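Local coordinates for protein 3-Hydroxyacyl-CoA dehydrogenase (Ralstonia eutropha H16, PDB 4PZC) that catalyses the NAD-dependent interconversion of (S)-3-hydroxyacyl-CoA and 3-oxoacyl-CoA, with (S)-3-hydroxybutyryl-CoA as its namesake substrate, at residues 92-97 against 119-124; 113-118 against 137-142. All coordinates share one frame; numbering follows the deposited sequence.

Contact 1 (92-97 against 119-124)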
ATOM      1  N   GLU A  92     -17.776 -14.532 -13.325  1.00 60.43           N
ATOM      2  CA  GLU A  92     -17.335 -14.952 -12.000  1.00 61.75           C
ATOM      3  C   GLU A  92     -18.396 -15.758 -11.220  1.00 60.01           C
ATOM      4  O   GLU A  92     -18.190 -16.031 -10.043  1.00 55.43           O
ATOM      5  CB  GLU A  92     -16.912 -13.727 -11.186  1.00 61.81           C
ATOM      6  CG  GLU A  92     -15.706 -13.015 -11.783  1.00 65.17           C
ATOM      7  CD  GLU A  92     -14.377 -13.695 -11.458  1.00 67.34           C
ATOM      8  OE1 GLU A  92     -14.326 -14.826 -10.917  1.00 59.47           O
ATOM      9  OE2 GLU A  92     -13.355 -13.065 -11.746  1.00 72.44           O
ATOM     10  N   ASN A  93     -19.516 -16.129 -11.856  1.00 58.49           N
ATOM     11  CA  ASN A  93     -20.370 -17.190 -11.317  1.00 58.54           C
ATOM     12  C   ASN A  93     -19.701 -18.548 -11.496  1.00 61.39           C
ATOM     13  O   ASN A  93     -19.285 -18.880 -12.609  1.00 59.19           O
ATOM     14  CB  ASN A  93     -21.754 -17.239 -11.974  1.00 56.04           C
ATOM     15  CG  ASN A  93     -22.671 -18.275 -11.313  1.00 55.82           C
ATOM     16  OD1 ASN A  93     -22.572 -19.483 -11.580  1.00 60.89           O
ATOM     17  ND2 ASN A  93     -23.544 -17.814 -10.424  1.00 52.71           N
ATOM     18  N   TYR A  94     -19.648 -19.344 -10.424  1.00 57.47           N
ATOM     19  CA  TYR A  94     -18.933 -20.599 -10.470  1.00 54.68           C
ATOM     20  C   TYR A  94     -19.641 -21.636 -11.322  1.00 56.13           C
ATOM     21  O   TYR A  94     -19.065 -22.218 -12.256  1.00 52.50           O
ATOM     22  CB  TYR A  94     -18.726 -21.138  -9.065  1.00 56.82           C
ATOM     23  CG  TYR A  94     -17.938 -22.429  -9.045  1.00 57.73           C
ATOM     24  CD1 TYR A  94     -16.552 -22.430  -9.229  1.00 56.78           C
ATOM     25  CD2 TYR A  94     -18.584 -23.648  -8.880  1.00 54.95           C
ATOM     26  CE1 TYR A  94     -15.836 -23.613  -9.226  1.00 58.13           C
ATOM     27  CE2 TYR A  94     -17.881 -24.833  -8.869  1.00 57.17           C
ATOM     28  CZ  TYR A  94     -16.514 -24.815  -9.035  1.00 57.91           C
ATOM     29  OH  TYR A  94     -15.848 -26.012  -9.022  1.00 55.76           O
ATOM     30  N   ASP A  95     -20.899 -21.879 -11.002  1.00 59.95           N
ATOM     31  CA  ASP A  95     -21.642 -22.855 -11.764  1.00 59.19           C
ATOM     32  C   ASP A  95     -21.514 -22.497 -13.229  1.00 57.56           C
ATOM     33  O   ASP A  95     -21.130 -23.334 -14.060  1.00 55.69           O
ATOM     34  CB  ASP A  95     -23.093 -22.898 -11.306  1.00 61.97           C
ATOM     35  CG  ASP A  95     -23.247 -23.581  -9.950  1.00 67.79           C
ATOM     36  OD1 ASP A  95     -22.437 -24.481  -9.657  1.00 63.85           O
ATOM     37  OD2 ASP A  95     -24.166 -23.225  -9.179  1.00 69.19           O
ATOM     38  N   LEU A  96     -21.785 -21.240 -13.552  1.00 56.38           N
ATOM     39  CA  LEU A  96     -21.755 -20.839 -14.955  1.00 58.92           C
ATOM     40  C   LEU A  96     -20.339 -20.937 -15.542  1.00 57.98           C
ATOM     41  O   LEU A  96     -20.140 -21.505 -16.621  1.00 53.67           O
ATOM     42  CB  LEU A  96     -22.336 -19.438 -15.157  1.00 57.12           C
ATOM     43  CG  LEU A  96     -22.394 -19.014 -16.640  1.00 57.74           C
ATOM     44  CD1 LEU A  96     -23.510 -19.741 -17.395  1.00 58.20           C
ATOM     45  CD2 LEU A  96     -22.533 -17.513 -16.794  1.00 56.94           C
ATOM     46  N   LYS A  97     -19.368 -20.390 -14.825  1.00 58.70           N
ATOM     47  CA  LYS A  97     -17.969 -20.517 -15.212  1.00 64.77           C
ATOM     48  C   LYS A  97     -17.652 -21.933 -15.657  1.00 61.44           C
ATOM     49  O   LYS A  97     -17.073 -22.120 -16.729  1.00 57.41           O
ATOM     50  CB  LYS A  97     -17.045 -20.138 -14.046  1.00 72.79           C
ATOM     51  CG  LYS A  97     -15.658 -19.653 -14.452  1.00 75.84           C
ATOM     52  CD  LYS A  97     -15.165 -18.591 -13.467  1.00 76.37           C
ATOM     53  CE  LYS A  97     -13.861 -17.926 -13.896  1.00 71.79           C
ATOM     54  NZ  LYS A  97     -14.007 -16.754 -14.805  1.00 68.17           N
ATOM     55  N   SER A 119     -10.504 -13.319 -10.148  1.00 50.61           N
ATOM     56  CA  SER A 119      -9.858 -12.757  -8.959  1.00 48.92           C
ATOM     57  C   SER A 119      -9.920 -13.696  -7.772  1.00 50.46           C
ATOM     58  O   SER A 119      -9.039 -13.676  -6.916  1.00 58.55           O
ATOM     59  CB  SER A 119     -10.531 -11.465  -8.568  1.00 47.12           C
ATOM     60  OG  SER A 119     -11.793 -11.413  -9.163  1.00 49.62           O
ATOM     61  N   SER A 120     -10.947 -14.530  -7.737  1.00 52.60           N
ATOM     62  CA  SER A 120     -11.312 -15.241  -6.525  1.00 57.50           C
ATOM     63  C   SER A 120     -11.394 -16.744  -6.651  1.00 55.41           C
ATOM     64  O   SER A 120     -11.199 -17.434  -5.657  1.00 64.46           O
ATOM     65  CB  SER A 120     -12.669 -14.717  -6.022  1.00 61.98           C
ATOM     66  OG  SER A 120     -13.644 -14.690  -7.064  1.00 66.04           O
ATOM     67  N   ILE A 121     -11.672 -17.259  -7.844  1.00 52.99           N
ATOM     68  CA  ILE A 121     -12.058 -18.665  -7.991  1.00 56.05           C
ATOM     69  C   ILE A 121     -10.852 -19.634  -8.062  1.00 55.57           C
ATOM     70  O   ILE A 121      -9.848 -19.376  -8.756  1.00 50.98           O
ATOM     71  CB  ILE A 121     -12.964 -18.871  -9.223  1.00 64.38           C
ATOM     72  CG1 ILE A 121     -14.172 -17.891  -9.232  1.00 69.95           C
ATOM     73  CG2 ILE A 121     -13.454 -20.316  -9.280  1.00 67.13           C
ATOM     74  CD1 ILE A 121     -15.338 -18.258  -8.324  1.00 67.10           C
ATOM     75  N   SER A 122     -10.960 -20.760  -7.349  1.00 54.24           N
ATOM     76  CA  SER A 122      -9.869 -21.733  -7.299  1.00 52.26           C
ATOM     77  C   SER A 122      -9.549 -22.334  -8.670  1.00 52.75           C
ATOM     78  O   SER A 122     -10.298 -23.171  -9.211  1.00 51.09           O
ATOM     79  CB  SER A 122     -10.152 -22.868  -6.316  1.00 51.45           C
ATOM     80  OG  SER A 122      -9.050 -23.767  -6.299  1.00 49.46           O
ATOM     81  N   ILE A 123      -8.415 -21.896  -9.207  1.00 47.21           N
ATOM     82  CA  ILE A 123      -7.887 -22.418 -10.458  1.00 45.25           C
ATOM     83  C   ILE A 123      -7.845 -23.928 -10.428  1.00 41.58           C
ATOM     84  O   ILE A 123      -8.230 -24.567 -11.400  1.00 41.17           O
ATOM     85  CB  ILE A 123      -6.456 -21.858 -10.735  1.00 48.06           C
ATOM     86  CG1 ILE A 123      -6.496 -20.301 -10.870  1.00 48.50           C
ATOM     87  CG2 ILE A 123      -5.792 -22.535 -11.941  1.00 42.09           C
ATOM     88  CD1 ILE A 123      -7.618 -19.730 -11.734  1.00 45.83           C
ATOM     89  N   THR A 124      -7.384 -24.495  -9.321  1.00 38.91           N
ATOM     90  CA  THR A 124      -7.318 -25.942  -9.180  1.00 38.69           C
ATOM     91  C   THR A 124      -8.661 -26.607  -9.201  1.00 40.67           C
ATOM     92  O   THR A 124      -8.814 -27.671  -9.784  1.00 42.26           O
ATOM     93  CB  THR A 124      -6.599 -26.321  -7.894  1.00 39.84           C
ATOM     94  OG1 THR A 124      -5.226 -25.999  -8.068  1.00 42.85           O
ATOM     95  CG2 THR A 124      -6.723 -27.812  -7.570  1.00 40.00           C
TER

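Contact 2 (113-118 against 137-142)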
ATOM      1  N   ILE A 113      -4.678 -24.966 -24.963  1.00 68.56           N
ATOM      2  CA  ILE A 113      -4.719 -24.503 -23.572  1.00 63.91           C
ATOM      3  C   ILE A 113      -5.969 -23.703 -23.279  1.00 60.48           C
ATOM      4  O   ILE A 113      -6.329 -22.824 -24.038  1.00 63.57           O
ATOM      5  CB  ILE A 113      -3.523 -23.575 -23.266  1.00 64.97           C
ATOM      6  CG1 ILE A 113      -2.206 -24.360 -23.357  1.00 63.80           C
ATOM      7  CG2 ILE A 113      -3.678 -22.883 -21.904  1.00 63.48           C
ATOM      8  CD1 ILE A 113      -0.975 -23.483 -23.463  1.00 62.30           C
ATOM      9  N   ILE A 114      -6.598 -24.005 -22.156  1.00 60.87           N
ATOM     10  CA  ILE A 114      -7.732 -23.255 -21.652  1.00 61.50           C
ATOM     11  C   ILE A 114      -7.294 -22.501 -20.396  1.00 60.40           C
ATOM     12  O   ILE A 114      -6.907 -23.106 -19.390  1.00 59.13           O
ATOM     13  CB  ILE A 114      -8.899 -24.196 -21.289  1.00 65.31           C
ATOM     14  CG1 ILE A 114      -9.332 -25.026 -22.518  1.00 68.95           C
ATOM     15  CG2 ILE A 114     -10.060 -23.395 -20.707  1.00 65.38           C
ATOM     16  CD1 ILE A 114     -10.215 -26.237 -22.213  1.00 68.40           C
ATOM     17  N   ALA A 115      -7.344 -21.178 -20.464  1.00 60.69           N
ATOM     18  CA  ALA A 115      -7.065 -20.324 -19.320  1.00 58.59           C
ATOM     19  C   ALA A 115      -8.366 -19.694 -18.886  1.00 58.93           C
ATOM     20  O   ALA A 115      -9.244 -19.486 -19.714  1.00 66.64           O
ATOM     21  CB  ALA A 115      -6.068 -19.248 -19.695  1.00 58.88           C
ATOM     22  N   SER A 116      -8.499 -19.404 -17.594  1.00 59.12           N
ATOM     23  CA  SER A 116      -9.649 -18.639 -17.079  1.00 57.11           C
ATOM     24  C   SER A 116      -9.224 -17.432 -16.261  1.00 58.53           C
ATOM     25  O   SER A 116      -8.449 -17.559 -15.325  1.00 67.47           O
ATOM     26  CB  SER A 116     -10.549 -19.507 -16.217  1.00 54.29           C
ATOM     27  OG  SER A 116     -11.726 -18.789 -15.902  1.00 56.16           O
ATOM     28  N   ASN A 117      -9.727 -16.263 -16.626  1.00 60.68           N
ATOM     29  CA  ASN A 117      -9.470 -15.044 -15.879  1.00 61.57           C
ATOM     30  C   ASN A 117     -10.419 -14.963 -14.665  1.00 63.41           C
ATOM     31  O   ASN A 117     -11.615 -15.221 -14.794  1.00 71.35           O
ATOM     32  CB  ASN A 117      -9.666 -13.849 -16.796  1.00 62.94           C
ATOM     33  CG  ASN A 117      -9.488 -12.540 -16.083  1.00 62.76           C
ATOM     34  OD1 ASN A 117     -10.418 -11.757 -15.943  1.00 63.41           O
ATOM     35  ND2 ASN A 117      -8.303 -12.308 -15.602  1.00 66.07           N
ATOM     36  N   THR A 118      -9.878 -14.631 -13.492  1.00 60.21           N
ATOM     37  CA  THR A 118     -10.651 -14.577 -12.233  1.00 54.29           C
ATOM     38  C   THR A 118      -9.823 -13.890 -11.143  1.00 53.06           C
ATOM     39  O   THR A 118      -8.595 -13.858 -11.226  1.00 55.11           O
ATOM     40  CB  THR A 118     -11.071 -15.992 -11.741  1.00 55.65           C
ATOM     41  OG1 THR A 118     -11.899 -15.911 -10.560  1.00 50.36           O
ATOM     42  CG2 THR A 118      -9.845 -16.847 -11.453  1.00 55.77           C
ATOM     43  N   ILE A 137      -4.814 -23.182 -17.016  1.00 50.28           N
ATOM     44  CA  ILE A 137      -4.063 -22.228 -16.217  1.00 51.90           C
ATOM     45  C   ILE A 137      -4.977 -21.053 -15.873  1.00 52.59           C
ATOM     46  O   ILE A 137      -5.999 -20.874 -16.515  1.00 59.52           O
ATOM     47  CB  ILE A 137      -2.837 -21.735 -16.993  1.00 56.25           C
ATOM     48  CG1 ILE A 137      -1.780 -21.191 -16.034  1.00 62.79           C
ATOM     49  CG2 ILE A 137      -3.238 -20.665 -18.002  1.00 58.33           C
ATOM     50  CD1 ILE A 137      -0.534 -20.667 -16.716  1.00 66.07           C
ATOM     51  N   GLY A 138      -4.638 -20.285 -14.839  1.00 55.00           N
ATOM     52  CA  GLY A 138      -5.424 -19.113 -14.427  1.00 53.09           C
ATOM     53  C   GLY A 138      -4.715 -17.828 -14.787  1.00 53.17           C
ATOM     54  O   GLY A 138      -3.489 -17.769 -14.772  1.00 54.82           O
ATOM     55  N   MET A 139      -5.479 -16.800 -15.133  1.00 53.81           N
ATOM     56  CA  MET A 139      -4.927 -15.462 -15.309  1.00 56.30           C
ATOM     57  C   MET A 139      -5.784 -14.434 -14.586  1.00 61.17           C
ATOM     58  O   MET A 139      -6.983 -14.615 -14.406  1.00 63.22           O
ATOM     59  CB  MET A 139      -4.832 -15.119 -16.778  1.00 54.81           C
ATOM     60  CG  MET A 139      -4.173 -16.229 -17.576  1.00 57.92           C
ATOM     61  SD  MET A 139      -4.353 -16.033 -19.355  1.00 65.14           S
ATOM     62  CE  MET A 139      -3.242 -14.653 -19.682  1.00 62.24           C
ATOM     63  N   HIS A 140      -5.150 -13.365 -14.140  1.00 61.42           N
ATOM     64  CA  HIS A 140      -5.857 -12.264 -13.538  1.00 64.54           C
ATOM     65  C   HIS A 140      -5.268 -11.028 -14.185  1.00 59.88           C
ATOM     66  O   HIS A 140      -4.146 -10.625 -13.864  1.00 60.56           O
ATOM     67  CB  HIS A 140      -5.691 -12.278 -12.005  1.00 71.65           C
ATOM     68  CG  HIS A 140      -6.373 -11.141 -11.294  1.00 72.26           C
ATOM     69  ND1 HIS A 140      -7.718 -10.881 -11.418  1.00 78.05           N
ATOM     70  CD2 HIS A 140      -5.895 -10.212 -10.434  1.00 71.40           C
ATOM     71  CE1 HIS A 140      -8.036  -9.823 -10.691  1.00 75.93           C
ATOM     72  NE2 HIS A 140      -6.947  -9.402 -10.079  1.00 73.34           N
ATOM     73  N   PHE A 141      -6.012 -10.475 -15.139  1.00 56.49           N
ATOM     74  CA  PHE A 141      -5.692  -9.196 -15.772  1.00 57.74           C
ATOM     75  C   PHE A 141      -6.230  -8.067 -14.953  1.00 56.73           C
ATOM     76  O   PHE A 141      -7.100  -8.294 -14.115  1.00 65.73           O
ATOM     77  CB  PHE A 141      -6.334  -9.121 -17.130  1.00 56.87           C
ATOM     78  CG  PHE A 141      -5.670  -9.991 -18.150  1.00 57.33           C
ATOM     79  CD1 PHE A 141      -4.587  -9.516 -18.866  1.00 54.38           C
ATOM     80  CD2 PHE A 141      -6.131 -11.277 -18.397  1.00 54.81           C
ATOM     81  CE1 PHE A 141      -3.971 -10.304 -19.819  1.00 55.44           C
ATOM     82  CE2 PHE A 141      -5.519 -12.071 -19.351  1.00 57.36           C
ATOM     83  CZ  PHE A 141      -4.440 -11.582 -20.066  1.00 56.62           C
ATOM     84  N   PHE A 142      -5.745  -6.851 -15.195  1.00 58.87           N
ATOM     85  CA  PHE A 142      -6.134  -5.715 -14.338  1.00 59.99           C
ATOM     86  C   PHE A 142      -6.929  -4.578 -14.978  1.00 64.85           C
ATOM     87  O   PHE A 142      -6.659  -4.145 -16.085  1.00 64.68           O
ATOM     88  CB  PHE A 142      -4.945  -5.197 -13.552  1.00 55.28           C
ATOM     89  CG  PHE A 142      -4.607  -6.059 -12.380  1.00 52.86           C
ATOM     90  CD1 PHE A 142      -5.218  -5.852 -11.174  1.00 54.58           C
ATOM     91  CD2 PHE A 142      -3.715  -7.108 -12.497  1.00 52.00           C
ATOM     92  CE1 PHE A 142      -4.909  -6.643 -10.079  1.00 56.34           C
ATOM     93  CE2 PHE A 142      -3.413  -7.914 -11.413  1.00 49.91           C
ATOM     94  CZ  PHE A 142      -4.001  -7.672 -10.196  1.00 50.88           C
TER

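Contact 1 (92-97 against 119-124)
E92 and I121 carry a small surface contact between two loops of the NAD-binding domain, each loop leading into a helix. The carboxylate of E92 reaches across and takes the backbone N-H of S119: S119 N lies 3.3 Å from E92 OE2, on the syn side and 23° out of the carboxylate plane. The other oxygen, OE1, is hydrogen-bonded to the hydroxyl of T118 (OG1), so both carboxylate oxygens are engaged around the start of the 119-124 loop. A bend at chi2 (-79°) turns the acid this way, and its OE1 comes 3.5 Å from I121 CG1 as the two side chains run past each other in opposite directions. I121 CG2 meets the Y94 ring at its edge, in plane, 3.8 Å from Y94 CD1. E92 contacts NAD(+) in a cofactor-bound structure of this protein, although none is bound to this chain; S119 is predicted to contact NAD(+) and CoA, so the contact probably joins two parts of the ligand site. N93 is the N-cap of helix 94-107, with N93 OD1 accepting from L96 N at 2.8 Å. The Y94 side chain also touches K125 and L126 of helix 123-127, while K97 NZ forms a salt bridge with E88 of strand 85-88.

Contact 2 (113-118 against 137-142)
N117 and M139 meet where strands 113-117 and 136-141, the last two of the parallel run in the Rossmann sheet, lie side by side. M139 O accepts from T118 N at 3.0 Å, nearly in line with its C=O bond, and more weakly from the amide of N117, whose ND2 stands 2.9 Å away. With N117 CG anti to the backbone N (chi1 177°), the amide extends over the neighbouring strand, and ND2 lies at the edge of the F141 ring, 3.7 Å from F141 CD2. On the same face as N117, A115 CB touches I137 CG2 at 3.6 Å and M139 SD at 3.7 Å. The ladder continues through S116 N to I137 O, M139 N to S116 O and I137 N to I114 O. On the other side of strand 113-117, backbone bonds tie it to strand 85-88, and S116 OG binds E88. The side chains of M139 and F141 touch V151 of antiparallel strand 150-155, and I137 lies against T163 and V167 of helix 161-173. T118 O is 3.1 Å from H140 ND1, and H140 also touches E152 and S119, consistent with its predicted importance for catalysis at the C-terminal end of the paired strands.

In the fold
The segments alternate along the chain, 92-97, 113-118, 119-124, 137-142, and all lie in the NAD-binding domain, with the two contact centres about 10 Å apart. Contact 2 pairs neighbouring strands of the beta-alpha-beta unit 113-117, 123-127, 136-141; contact 1 joins the loops at the heads of helices 94-107 and 123-127, just beyond the C-terminal end of strand 113-117. Because T118 runs straight into S119, one strand end feeds both. K97 NZ is probably hydrogen-bonded to N117 O, and I123 packs on G138. The result brings the cofactor-contacting E92 and predicted ligand-binding S119 close to H140, consistent with cofactor, substrate and catalytic residue meeting at the C-terminal ends of the parallel strands.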